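Local coordinates for protein beta-galactosidase (Bacteroides thetaiotaomicron, PDB 5MUJ) that binds a side chain B oligosaccharide of the plant pectin rhamnogalacturonan II and probably hydrolyses it as an arabinofuranosidase, at residues A[35-40]-A[280-285]; A[49-54]-A[103-108]; A[64-69]-A[73-78]. All coordinates share one frame; numbering follows the deposited sequence. Where two conformers were deposited one is given.

Contact 1: A[35-40]-A[280-285]; sequences EQIYEE and GDVYVM
I37, on the N-terminal helix 31-41, spreads its two branches against V282 and V284 of strand 282-290, and these three side chains account for the 111 Å² buried between the segments. The CA atoms of I37 and V284 are 8.2 Å apart, so the methyl groups have to span the gap. The longer branch of I37 does so with CG1 beside the backbone N (chi1 -69°) and an extended second torsion (chi2 164°), which carries CD1 to 4.0 Å from V282 CG1. V282 offers that methyl because its chi1 of 79° sets CG1 between its own backbone N and carbonyl carbon, and the two side chains meet at a slant. The shorter branch takes the other valine: I37 CG2 lies 4.0 Å from V284 CG2 and 4.1 Å from V284 CG1, so it meets both methyls almost equally as the side chains pass in opposite directions. V282 and V284 point toward the helix, while the intervening Y283 points away. F303 and A305 of strand 299-306 also touch I37, placing the helix over one blade of a five-bladed beta-propeller, as the five successive four-stranded antiparallel sheets indicate. Nearby, E40 forms a salt bridge with K339 and a hydrogen bond with W133. Between 35-40 and 280-285 the chemistry is purely aliphatic, consistent with I37 being held here by dispersion and exclusion of water, while the polar bonds of E40 add direction.

Contact 2: A[49-54]-A[103-108]; sequences LAVAPT and WRTLGR
A50 and V51, two residues set opposite the single I359 in a classic beta bulge of strand 45-51, pack on W103 at the start of 103-108. A50 CB comes within 3.7 Å of W103 CD1, obliquely, at the five-membered ring. W103 CB meets both A50 O (3.7 Å) and V51 CG2 (4.0 Å), which approach it from one side. The indole reaches A50 because CG lies beside its backbone N (chi1 -69°) and the ring stands perpendicular to the CA-CB-CG plane (chi2 90°). The setting is the velcro closure of the five-bladed beta-propeller: strand 45-51, from the N-terminal end of the chain, completes the sheet of the C-terminal strands 331-340, 343-351 and 357-363. The contact joins this outermost strand to strand 104-110, outermost in the blade next to it in the ring. Between these edges one water takes the place of direct pairing, donating to A50 O (2.9 Å) and accepting from W103 N (2.8 Å). W103 NE1 is satisfied by L100 O. Farther along, V51 CG1 approaches T105 OG1 at 4.3 Å, a loose contact, while that hydroxyl has its polar partner in Y76.

Contact 3: A[64-69]-A[73-78]; sequences TVFRQG and LMTYVV
T64 and F66 pair with T75 and L73 in the antiparallel hairpin of strands 59-68 and 71-79, within one blade of the beta-propeller; the segment axes run at 155° and approach to 4.7 Å. Each hydrogen-bonded pair uses both amides and both carbonyls. T64 N donates to T75 O, and T75 N returns a bond to T64 O of 2.9 Å that is bent to 141° at the hydrogen. At the next hydrogen-bonded pair, F66 N donates to L73 O at 2.9 Å, and L73 N donates to F66 O at 2.7 Å in a nearly straight bond. T64 O also receives a CA-H...O contact from M74 CA, 3.1 Å away. V65 and M74, the non-hydrogen-bonded pair between, meet through V65 CG2 and M74 CG; the backbone of M74, a selenomethionine, bonds to A95 on the next strand. The side chains of T64 and T75 lie side by side, and both hydroxyls donate to one water, 2.7 Å from T64 OG1 and equally far from T75 OG1. On that same sheet face, with CG set between the backbone N and the carbonyl carbon (chi1 53°), the F66 ring leans over L73, whose CB makes a CH-pi contact with one ring face, offset toward the rim and 3.8 Å from the centroid.

Contacts 2 and 3 adjoin, with centres 11 Å apart, whereas contact 1 stands alone: its nearest atoms are about 13 Å from contact 3 and about 18 Å from contact 2. Among the links between the neighbours are a hydrogen bond of 2.7 Å between T105 OG1 and Y76 OH, and packing of W103 CE2 on M74 CE at 3.5 Å. The blade containing 64-69 and 73-78 is therefore the one met by the bulged edge at 49-54. Contact 3 lies nearest the chain's centre, about 12 Å from it, and the T64 side chain is about 14 Å from a bound rhamnose of the glycan, too far for direct contact with that sugar.

Contact 1: A[35-40]-A[280-285]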
loop_
_atom_site.group_PDB
_atom_site.type_symbol
_atom_site.label_atom_id
_atom_site.label_comp_id
_atom_site.label_asym_id
_atom_site.label_seq_id
_atom_site.Cartn_x
_atom_site.Cartn_y
_atom_site.Cartn_z
ATOM N N GLU A 35 22.554 5.638 4.378
ATOM C CA GLU A 35 22.713 6.947 3.695
ATOM C C GLU A 35 22.766 6.855 2.162
ATOM O O GLU A 35 22.171 7.699 1.474
ATOM C CB GLU A 35 23.908 7.691 4.300
ATOM C CG GLU A 35 23.602 8.117 5.734
ATOM C CD GLU A 35 24.802 8.571 6.532
ATOM O OE1 GLU A 35 25.875 8.736 5.953
ATOM O OE2 GLU A 35 24.661 8.768 7.762
ATOM N N GLN A 36 23.436 5.830 1.636
ATOM C CA GLN A 36 23.449 5.578 0.188
ATOM C C GLN A 36 22.045 5.260 -0.347
ATOM O O GLN A 36 21.685 5.715 -1.420
ATOM C CB GLN A 36 24.389 4.434 -0.166
ATOM C CG GLN A 36 25.865 4.738 0.064
ATOM C CD GLN A 36 26.755 3.507 -0.013
ATOM O OE1 GLN A 36 26.287 2.393 -0.264
ATOM N NE2 GLN A 36 28.054 3.705 0.209
ATOM N N ILE A 37 21.285 4.441 0.377
ATOM C CA ILE A 37 19.892 4.101 -0.007
ATOM C C ILE A 37 19.027 5.363 -0.027
ATOM O O ILE A 37 18.304 5.597 -0.995
ATOM C CB ILE A 37 19.268 3.028 0.925
ATOM C CG1 ILE A 37 19.975 1.697 0.674
ATOM C CG2 ILE A 37 17.766 2.887 0.658
ATOM C CD1 ILE A 37 19.754 0.667 1.765
ATOM N N TYR A 38 19.144 6.204 1.004
ATOM C CA TYR A 38 18.428 7.491 1.019
ATOM C C TYR A 38 18.713 8.332 -0.255
ATOM O O TYR A 38 17.796 8.827 -0.888
ATOM C CB TYR A 38 18.733 8.299 2.308
ATOM C CG TYR A 38 18.161 9.710 2.292
ATOM C CD1 TYR A 38 16.850 9.972 2.638
ATOM C CD2 TYR A 38 18.963 10.788 1.933
ATOM C CE1 TYR A 38 16.337 11.270 2.613
ATOM C CE2 TYR A 38 18.466 12.074 1.911
ATOM C CZ TYR A 38 17.170 12.319 2.239
ATOM O OH TYR A 38 16.657 13.580 2.217
ATOM N N GLU A 39 19.981 8.483 -0.606
ATOM C CA GLU A 39 20.361 9.299 -1.754
ATOM C C GLU A 39 19.793 8.668 -3.022
ATOM O O GLU A 39 19.347 9.373 -3.909
ATOM C CB GLU A 39 21.867 9.396 -1.814
ATOM C CG GLU A 39 22.509 10.207 -0.710
ATOM C CD GLU A 39 21.942 11.606 -0.464
ATOM O OE1 GLU A 39 21.460 12.282 -1.406
ATOM O OE2 GLU A 39 22.032 12.079 0.686
ATOM N N GLU A 40 19.781 7.341 -3.093
ATOM C CA GLU A 40 19.222 6.617 -4.251
ATOM C C GLU A 40 17.702 6.772 -4.411
ATOM O O GLU A 40 17.205 6.826 -5.536
ATOM C CB GLU A 40 19.613 5.130 -4.154
ATOM C CG GLU A 40 19.146 4.209 -5.286
ATOM C CD GLU A 40 19.755 4.516 -6.649
ATOM O OE1 GLU A 40 20.801 5.200 -6.717
ATOM O OE2 GLU A 40 19.178 4.021 -7.641
ATOM N N GLY A 280 20.192 -4.692 -5.019
ATOM C CA GLY A 280 21.443 -5.405 -4.876
ATOM C C GLY A 280 21.215 -6.584 -3.965
ATOM O O GLY A 280 20.339 -7.414 -4.226
ATOM N N ASP A 281 21.992 -6.641 -2.884
ATOM C CA ASP A 281 21.816 -7.662 -1.843
ATOM C C ASP A 281 20.928 -7.207 -0.681
ATOM O O ASP A 281 20.740 -7.967 0.273
ATOM C CB ASP A 281 23.180 -8.187 -1.338
ATOM C CG ASP A 281 24.079 -7.094 -0.727
ATOM O OD1 ASP A 281 23.688 -5.906 -0.659
ATOM O OD2 ASP A 281 25.214 -7.434 -0.322
ATOM N N VAL A 282 20.376 -5.996 -0.740
ATOM C CA VAL A 282 19.533 -5.474 0.340
ATOM C C VAL A 282 18.065 -5.242 -0.080
ATOM O O VAL A 282 17.778 -4.866 -1.212
ATOM C CB VAL A 282 20.161 -4.216 1.003
ATOM C CG1 VAL A 282 19.930 -2.965 0.169
ATOM C CG2 VAL A 282 19.654 -4.014 2.443
ATOM N N TYR A 283 17.144 -5.512 0.848
ATOM C CA TYR A 283 15.725 -5.193 0.688
ATOM C C TYR A 283 15.475 -3.844 1.310
ATOM O O TYR A 283 15.981 -3.567 2.409
ATOM C CB TYR A 283 14.819 -6.231 1.387
ATOM C CG TYR A 283 14.929 -7.609 0.799
ATOM C CD1 TYR A 283 14.270 -7.940 -0.397
ATOM C CD2 TYR A 283 15.681 -8.598 1.430
ATOM C CE1 TYR A 283 14.359 -9.214 -0.925
ATOM C CE2 TYR A 283 15.803 -9.851 0.875
ATOM C CZ TYR A 283 15.140 -10.150 -0.296
ATOM O OH TYR A 283 15.261 -11.411 -0.818
ATOM N N VAL A 284 14.709 -3.007 0.599
ATOM C CA VAL A 284 14.285 -1.720 1.084
ATOM C C VAL A 284 12.777 -1.722 1.255
ATOM O O VAL A 284 12.046 -2.035 0.316
ATOM C CB VAL A 284 14.695 -0.616 0.085
ATOM C CG1 VAL A 284 14.218 0.754 0.574
ATOM C CG2 VAL A 284 16.195 -0.665 -0.069
HETATM N N MSE A 285 12.308 -1.400 2.458
HETATM C CA MSE A 285 10.909 -1.291 2.716
HETATM C C MSE A 285 10.579 0.165 2.767
HETATM O O MSE A 285 11.000 0.877 3.682
HETATM C CB MSE A 285 10.542 -1.928 4.067
HETATM C CG MSE A 285 9.058 -1.829 4.346
HETATM SE SE MSE A 285 8.682 -2.107 6.237
HETATM C CE MSE A 285 8.969 -4.038 6.266
#

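Contact 2: A[49-54]-A[103-108]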
loop_
_atom_site.group_PDB
_atom_site.type_symbol
_atom_site.label_atom_id
_atom_site.label_comp_id
_atom_site.label_asym_id
_atom_site.label_seq_id
_atom_site.Cartn_x
_atom_site.Cartn_y
_atom_site.Cartn_z
ATOM N N LEU A 49 -0.757 16.201 -8.040
ATOM C CA LEU A 49 -1.722 15.103 -8.069
ATOM C C LEU A 49 -1.635 14.315 -9.363
ATOM O O LEU A 49 -1.387 14.886 -10.464
ATOM C CB LEU A 49 -3.131 15.608 -7.807
ATOM C CG LEU A 49 -3.337 16.219 -6.413
ATOM C CD1 LEU A 49 -4.498 17.184 -6.353
ATOM C CD2 LEU A 49 -3.519 15.124 -5.356
ATOM N N ALA A 50 -1.800 13.008 -9.236
ATOM C CA ALA A 50 -1.832 12.082 -10.357
ATOM C C ALA A 50 -3.287 11.684 -10.631
ATOM O O ALA A 50 -3.745 11.618 -11.772
ATOM C CB ALA A 50 -1.046 10.835 -9.998
ATOM N N VAL A 51 -3.979 11.318 -9.555
ATOM C CA VAL A 51 -5.355 10.916 -9.605
ATOM C C VAL A 51 -6.112 11.574 -8.475
ATOM O O VAL A 51 -5.799 11.316 -7.318
ATOM C CB VAL A 51 -5.518 9.371 -9.558
ATOM C CG1 VAL A 51 -6.960 8.984 -9.875
ATOM C CG2 VAL A 51 -4.619 8.671 -10.586
ATOM N N ALA A 52 -7.130 12.357 -8.788
ATOM C CA ALA A 52 -7.907 13.119 -7.847
ATOM C C ALA A 52 -9.410 12.887 -8.026
ATOM O O ALA A 52 -9.892 12.726 -9.151
ATOM C CB ALA A 52 -7.600 14.589 -7.986
ATOM N N PRO A 53 -10.160 12.861 -6.904
ATOM C CA PRO A 53 -11.619 12.861 -6.981
ATOM C C PRO A 53 -12.161 14.153 -7.575
ATOM O O PRO A 53 -11.573 15.234 -7.346
ATOM C CB PRO A 53 -12.042 12.704 -5.512
ATOM C CG PRO A 53 -10.947 13.357 -4.773
ATOM C CD PRO A 53 -9.698 13.012 -5.511
ATOM N N THR A 54 -13.214 14.010 -8.369
ATOM C CA THR A 54 -13.849 15.162 -9.030
ATOM C C THR A 54 -14.943 15.827 -8.165
ATOM O O THR A 54 -15.452 16.879 -8.523
ATOM C CB THR A 54 -14.374 14.832 -10.460
ATOM O OG1 THR A 54 -15.235 13.682 -10.467
ATOM C CG2 THR A 54 -13.213 14.575 -11.403
ATOM N N TRP A 103 -2.425 10.539 -16.079
ATOM C CA TRP A 103 -3.170 9.272 -15.805
ATOM C C TRP A 103 -4.595 9.364 -16.311
ATOM O O TRP A 103 -5.249 10.414 -16.180
ATOM C CB TRP A 103 -3.184 8.919 -14.278
ATOM C CG TRP A 103 -1.832 8.531 -13.843
ATOM C CD1 TRP A 103 -0.843 9.363 -13.361
ATOM C CD2 TRP A 103 -1.253 7.224 -13.899
ATOM N NE1 TRP A 103 0.314 8.645 -13.146
ATOM C CE2 TRP A 103 0.081 7.333 -13.462
ATOM C CE3 TRP A 103 -1.722 5.982 -14.309
ATOM C CZ2 TRP A 103 0.940 6.247 -13.471
ATOM C CZ3 TRP A 103 -0.881 4.939 -14.290
ATOM C CH2 TRP A 103 0.425 5.058 -13.859
ATOM N N ARG A 104 -5.082 8.267 -16.890
ATOM C CA ARG A 104 -6.490 8.196 -17.311
ATOM C C ARG A 104 -7.188 6.976 -16.696
ATOM O O ARG A 104 -6.800 5.842 -16.943
ATOM C CB ARG A 104 -6.589 8.135 -18.824
ATOM C CG ARG A 104 -5.974 9.336 -19.564
ATOM C CD ARG A 104 -6.002 9.100 -21.062
ATOM N NE ARG A 104 -5.177 7.941 -21.412
ATOM C CZ ARG A 104 -3.862 7.989 -21.623
ATOM N NH1 ARG A 104 -3.208 9.150 -21.542
ATOM N NH2 ARG A 104 -3.189 6.878 -21.896
ATOM N N THR A 105 -8.261 7.236 -15.963
ATOM C CA THR A 105 -8.999 6.141 -15.282
ATOM C C THR A 105 -9.792 5.350 -16.274
ATOM O O THR A 105 -10.459 5.948 -17.168
ATOM C CB THR A 105 -9.893 6.698 -14.202
ATOM O OG1 THR A 105 -9.020 7.214 -13.202
ATOM C CG2 THR A 105 -10.834 5.613 -13.660
ATOM N N LEU A 106 -9.672 4.016 -16.172
ATOM C CA LEU A 106 -10.322 3.111 -17.117
ATOM C C LEU A 106 -11.628 2.510 -16.616
ATOM O O LEU A 106 -12.517 2.249 -17.436
ATOM C CB LEU A 106 -9.377 1.987 -17.523
ATOM C CG LEU A 106 -8.100 2.367 -18.263
ATOM C CD1 LEU A 106 -7.180 1.189 -18.537
ATOM C CD2 LEU A 106 -8.414 3.006 -19.624
ATOM N N GLY A 107 -11.746 2.288 -15.301
ATOM C CA GLY A 107 -12.922 1.624 -14.716
ATOM C C GLY A 107 -12.469 0.702 -13.616
ATOM O O GLY A 107 -11.278 0.622 -13.305
ATOM N N ARG A 108 -13.467 0.003 -13.069
ATOM C CA ARG A 108 -13.265 -0.892 -11.923
ATOM C C ARG A 108 -12.636 -2.240 -12.261
ATOM O O ARG A 108 -12.894 -2.827 -13.335
ATOM C CB ARG A 108 -14.587 -1.141 -11.197
ATOM C CG ARG A 108 -15.242 0.086 -10.572
ATOM C CD ARG A 108 -16.672 -0.242 -10.275
ATOM N NE ARG A 108 -17.487 0.831 -9.756
ATOM C CZ ARG A 108 -18.228 1.646 -10.474
ATOM N NH1 ARG A 108 -18.186 1.630 -11.815
ATOM N NH2 ARG A 108 -18.964 2.541 -9.850
HETATM O O HOH W 1 -3.161 12.654 -14.395
#

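Contact 3: A[64-69]-A[73-78]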
loop_
_atom_site.group_PDB
_atom_site.type_symbol
_atom_site.label_atom_id
_atom_site.label_comp_id
_atom_site.label_asym_id
_atom_site.label_seq_id
_atom_site.Cartn_x
_atom_site.Cartn_y
_atom_site.Cartn_z
ATOM N N THR A 64 -0.882 1.213 -6.633
ATOM C CA THR A 64 0.068 0.192 -7.012
ATOM C C THR A 64 0.371 0.421 -8.491
ATOM O O THR A 64 -0.549 0.410 -9.317
ATOM C CB THR A 64 -0.488 -1.229 -6.808
ATOM O OG1 THR A 64 -1.043 -1.349 -5.502
ATOM C CG2 THR A 64 0.595 -2.291 -6.957
ATOM N N VAL A 65 1.639 0.632 -8.801
ATOM C CA VAL A 65 2.040 0.969 -10.198
ATOM C C VAL A 65 2.839 -0.164 -10.801
ATOM O O VAL A 65 3.760 -0.699 -10.193
ATOM C CB VAL A 65 2.833 2.292 -10.326
ATOM C CG1 VAL A 65 3.320 2.520 -11.788
ATOM C CG2 VAL A 65 2.001 3.472 -9.870
ATOM N N PHE A 66 2.476 -0.500 -12.033
ATOM C CA PHE A 66 3.171 -1.537 -12.764
ATOM C C PHE A 66 3.141 -1.288 -14.280
ATOM O O PHE A 66 2.482 -0.383 -14.746
ATOM C CB PHE A 66 2.596 -2.906 -12.400
ATOM C CG PHE A 66 1.105 -3.012 -12.561
ATOM C CD1 PHE A 66 0.268 -2.493 -11.575
ATOM C CD2 PHE A 66 0.530 -3.682 -13.643
ATOM C CE1 PHE A 66 -1.101 -2.572 -11.703
ATOM C CE2 PHE A 66 -0.839 -3.784 -13.751
ATOM C CZ PHE A 66 -1.650 -3.246 -12.765
ATOM N N ARG A 67 3.884 -2.101 -15.008
ATOM C CA ARG A 67 4.089 -1.892 -16.462
ATOM C C ARG A 67 3.704 -3.167 -17.218
ATOM O O ARG A 67 4.034 -4.255 -16.793
ATOM C CB ARG A 67 5.559 -1.502 -16.667
ATOM C CG ARG A 67 6.253 -1.790 -17.974
ATOM C CD ARG A 67 6.045 -0.701 -19.017
ATOM N NE ARG A 67 7.314 -0.112 -19.469
ATOM C CZ ARG A 67 8.289 -0.739 -20.138
ATOM N NH1 ARG A 67 8.190 -2.026 -20.477
ATOM N NH2 ARG A 67 9.392 -0.066 -20.466
ATOM N N GLN A 68 2.996 -3.015 -18.337
ATOM C CA GLN A 68 2.786 -4.118 -19.295
ATOM C C GLN A 68 2.962 -3.545 -20.680
ATOM O O GLN A 68 2.259 -2.607 -21.028
ATOM C CB GLN A 68 1.395 -4.724 -19.189
ATOM C CG GLN A 68 1.170 -5.848 -20.194
ATOM C CD GLN A 68 -0.079 -6.644 -19.892
ATOM O OE1 GLN A 68 -1.133 -6.379 -20.440
ATOM N NE2 GLN A 68 0.041 -7.612 -19.002
ATOM N N GLY A 69 3.863 -4.145 -21.456
ATOM C CA GLY A 69 4.275 -3.592 -22.733
ATOM C C GLY A 69 5.084 -2.355 -22.411
ATOM O O GLY A 69 6.043 -2.437 -21.637
ATOM N N LEU A 73 0.413 1.164 -15.619
ATOM C CA LEU A 73 -0.893 0.929 -15.028
ATOM C C LEU A 73 -0.843 1.239 -13.520
ATOM O O LEU A 73 0.218 1.125 -12.938
ATOM C CB LEU A 73 -1.266 -0.514 -15.284
ATOM C CG LEU A 73 -1.359 -0.890 -16.768
ATOM C CD1 LEU A 73 -1.405 -2.390 -16.908
ATOM C CD2 LEU A 73 -2.577 -0.242 -17.384
HETATM N N MSE A 74 -1.931 1.799 -12.983
HETATM C CA MSE A 74 -2.044 2.028 -11.537
HETATM C C MSE A 74 -3.383 1.536 -11.066
HETATM O O MSE A 74 -4.416 2.016 -11.496
HETATM C CB MSE A 74 -1.922 3.525 -11.217
HETATM C CG MSE A 74 -1.945 3.748 -9.695
HETATM SE SE MSE A 74 -2.424 5.591 -9.308
HETATM C CE MSE A 74 -0.918 6.463 -10.229
ATOM N N THR A 75 -3.363 0.596 -10.118
ATOM C CA THR A 75 -4.619 0.299 -9.372
ATOM C C THR A 75 -4.692 1.237 -8.187
ATOM O O THR A 75 -3.681 1.698 -7.714
ATOM C CB THR A 75 -4.808 -1.171 -8.850
ATOM O OG1 THR A 75 -3.678 -1.591 -8.057
ATOM C CG2 THR A 75 -5.030 -2.131 -9.927
ATOM N N TYR A 76 -5.912 1.591 -7.818
ATOM C CA TYR A 76 -6.176 2.440 -6.650
ATOM C C TYR A 76 -7.565 2.156 -6.052
ATOM O O TYR A 76 -8.407 1.535 -6.683
ATOM C CB TYR A 76 -5.975 3.917 -6.969
ATOM C CG TYR A 76 -6.932 4.483 -8.011
ATOM C CD1 TYR A 76 -8.154 5.036 -7.633
ATOM C CD2 TYR A 76 -6.583 4.513 -9.381
ATOM C CE1 TYR A 76 -9.051 5.539 -8.560
ATOM C CE2 TYR A 76 -7.475 5.038 -10.329
ATOM C CZ TYR A 76 -8.664 5.593 -9.919
ATOM O OH TYR A 76 -9.553 6.116 -10.826
ATOM N N VAL A 77 -7.756 2.564 -4.798
ATOM C CA VAL A 77 -9.033 2.356 -4.165
ATOM C C VAL A 77 -9.799 3.684 -4.112
ATOM O O VAL A 77 -9.210 4.776 -4.028
ATOM C CB VAL A 77 -8.899 1.710 -2.755
ATOM C CG1 VAL A 77 -8.094 0.415 -2.895
ATOM C CG2 VAL A 77 -8.297 2.683 -1.728
ATOM N N VAL A 78 -11.104 3.572 -4.207
ATOM C CA VAL A 78 -12.014 4.665 -4.077
ATOM C C VAL A 78 -12.971 4.351 -2.886
ATOM O O VAL A 78 -13.576 3.264 -2.794
ATOM C CB VAL A 78 -12.854 4.847 -5.353
ATOM C CG1 VAL A 78 -13.971 5.847 -5.136
ATOM C CG2 VAL A 78 -11.973 5.283 -6.541
HETATM O O HOH W 2 -3.684 -0.754 -5.522
#